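Local coordinates for protein ecdysteroid-phosphate phosphatase (Bombyx mori, PDB 3C7T) that removes the phosphate from ecdysteroid phosphates, turning the inactive conjugates into active hormones, and also acts as a protein tyrosine phosphatase, at residues F8-E14 against V225-G231. Residues are numbered along the deposited sequence; the frame is centred on the assembly and turned at random.
With WO4 (tungstate(VI)ion), chain E.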
# COMPACT_ATOMS: atom_id res chain seq x y z
N PHE A 8 -0.04 -14.87 -18.29
CA PHE A 8 0.22 -13.56 -17.69
C PHE A 8 1.68 -13.42 -17.33
O PHE A 8 2.36 -14.42 -17.10
CB PHE A 8 -0.60 -13.41 -16.40
CG PHE A 8 -2.07 -13.43 -16.62
CD1 PHE A 8 -2.69 -12.42 -17.34
CD2 PHE A 8 -2.84 -14.45 -16.09
CE1 PHE A 8 -4.06 -12.42 -17.52
CE2 PHE A 8 -4.23 -14.46 -16.28
CZ PHE A 8 -4.83 -13.46 -16.99
N ALA A 9 2.16 -12.18 -17.26
CA ALA A 9 3.51 -11.91 -16.77
C ALA A 9 3.38 -10.74 -15.82
O ALA A 9 2.67 -9.76 -16.11
CB ALA A 9 4.45 -11.56 -17.89
N LEU A 10 4.03 -10.87 -14.68
CA LEU A 10 3.88 -9.89 -13.60
C LEU A 10 5.24 -9.48 -13.05
O LEU A 10 6.02 -10.35 -12.64
CB LEU A 10 3.01 -10.50 -12.50
CG LEU A 10 2.67 -9.72 -11.23
CD1 LEU A 10 1.75 -8.52 -11.56
CD2 LEU A 10 1.99 -10.60 -10.25
N ARG A 11 5.55 -8.18 -13.02
CA ARG A 11 6.76 -7.73 -12.30
C ARG A 11 6.54 -7.82 -10.77
O ARG A 11 5.41 -7.67 -10.28
CB ARG A 11 7.13 -6.27 -12.69
CG ARG A 11 8.50 -5.85 -12.18
CD ARG A 11 8.77 -4.37 -12.43
NE ARG A 11 10.00 -3.96 -11.78
CZ ARG A 11 10.24 -2.71 -11.36
NH1 ARG A 11 9.35 -1.73 -11.51
NH2 ARG A 11 11.38 -2.44 -10.75
N HIS A 12 7.61 -8.07 -10.03
CA HIS A 12 7.54 -8.13 -8.58
C HIS A 12 7.04 -6.78 -8.03
O HIS A 12 7.07 -5.75 -8.73
CB HIS A 12 8.92 -8.43 -8.03
CG HIS A 12 9.94 -7.42 -8.44
ND1 HIS A 12 9.98 -6.14 -7.91
CD2 HIS A 12 10.94 -7.48 -9.35
CE1 HIS A 12 10.97 -5.47 -8.48
NE2 HIS A 12 11.55 -6.26 -9.37
N GLY A 13 6.61 -6.77 -6.76
CA GLY A 13 6.14 -5.56 -6.12
C GLY A 13 7.30 -4.73 -5.59
O GLY A 13 8.47 -5.03 -5.86
N GLU A 14 6.97 -3.69 -4.83
CA GLU A 14 7.94 -2.73 -4.28
C GLU A 14 9.04 -3.41 -3.46
O GLU A 14 8.74 -4.23 -2.59
CB GLU A 14 7.21 -1.72 -3.38
CG GLU A 14 8.12 -0.67 -2.74
CD GLU A 14 7.36 0.34 -1.89
OE1 GLU A 14 6.94 0.01 -0.75
OE2 GLU A 14 7.21 1.49 -2.36
N VAL A 225 8.91 -1.17 -16.59
CA VAL A 225 7.48 -1.24 -16.27
C VAL A 225 7.30 -1.07 -14.74
O VAL A 225 8.21 -1.43 -13.98
CB VAL A 225 6.83 -2.54 -16.79
CG1 VAL A 225 7.01 -2.65 -18.33
CG2 VAL A 225 7.40 -3.76 -16.09
N PRO A 226 6.16 -0.52 -14.31
CA PRO A 226 5.92 -0.28 -12.87
C PRO A 226 5.89 -1.55 -12.01
O PRO A 226 5.75 -2.65 -12.53
CB PRO A 226 4.53 0.35 -12.87
CG PRO A 226 4.39 0.96 -14.25
CD PRO A 226 5.05 -0.02 -15.13
N TYR A 227 6.02 -1.39 -10.70
CA TYR A 227 5.90 -2.54 -9.81
C TYR A 227 4.56 -3.22 -10.03
O TYR A 227 3.53 -2.54 -10.17
CB TYR A 227 5.96 -2.07 -8.37
CG TYR A 227 7.31 -1.60 -7.86
CD1 TYR A 227 8.46 -2.39 -8.01
CD2 TYR A 227 7.41 -0.42 -7.12
CE1 TYR A 227 9.68 -1.99 -7.47
CE2 TYR A 227 8.63 0.00 -6.58
CZ TYR A 227 9.77 -0.80 -6.77
OH TYR A 227 10.98 -0.42 -6.22
N CYS A 228 4.58 -4.56 -10.05
CA CYS A 228 3.38 -5.37 -10.34
C CYS A 228 2.65 -4.97 -11.65
O CYS A 228 1.47 -5.20 -11.77
CB CYS A 228 2.43 -5.39 -9.14
SG CYS A 228 3.11 -6.34 -7.73
N ALA A 229 3.38 -4.41 -12.61
CA ALA A 229 2.86 -4.28 -13.98
C ALA A 229 2.47 -5.67 -14.49
O ALA A 229 3.22 -6.64 -14.35
CB ALA A 229 3.87 -3.67 -14.88
N LEU A 230 1.28 -5.74 -15.08
CA LEU A 230 0.71 -7.00 -15.53
C LEU A 230 0.55 -6.98 -17.04
O LEU A 230 -0.05 -6.06 -17.62
CB LEU A 230 -0.66 -7.23 -14.86
CG LEU A 230 -1.39 -8.52 -15.22
CD1 LEU A 230 -0.71 -9.78 -14.67
CD2 LEU A 230 -2.85 -8.46 -14.74
N GLY A 231 1.13 -8.00 -17.66
CA GLY A 231 0.99 -8.20 -19.09
C GLY A 231 0.15 -9.43 -19.34
O GLY A 231 0.17 -10.39 -18.52
W WO4 E . 13.41 -5.75 -10.94
O1 WO4 E . 12.01 -5.74 -12.28
O2 WO4 E . 14.94 -5.28 -12.12
O3 WO4 E . 13.52 -4.32 -9.58
O4 WO4 E . 13.96 -7.50 -10.24
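With CG anti to the backbone N (chi1 -169°) and the chain extended through to NE, Arg11 runs past Val225 and Pro226 until CD1 of Tyr227 lies over one face of its guanidinium, offset toward the rim. NH1 makes a short but weak hydrogen bond to Val225 O (2.7 Å, bent to 118° at the hydrogen), while NE donates to O1 of the tungstate (2.7 Å) and NH2 to O3. His12 holds the same ion, NE2 lying 2.5 Å from the tungsten; its ring is oriented by a nearly straight bond, in the ring plane, from ND1 to Gly13 O (2.8 Å). Arg11-His12-Gly13 is the RHG signature of the histidine phosphatase superfamily, here in the PGM homology domain of a longer protein; Arg11 ends interior strand 5-11, and His12, next in sequence, forms the phosphohistidine intermediate. Strands 5-11 and 230-235 pair antiparallel: Ala9 and Gly231 exchange two backbone bonds, Arg11 N reaches Ala229 O (3.1 Å), and a type II beta turn, Pro226 to Ala229, brings Cys228 N to His12 O. Replacing Arg11 by an alanine removes both tungstate donors and would probably leave Val225 O without this partner and Tyr227 freer to shift. Glu14 CA sits 3.4 Å from the Tyr227 ring centroid, 4° off its normal, a CH-pi contact.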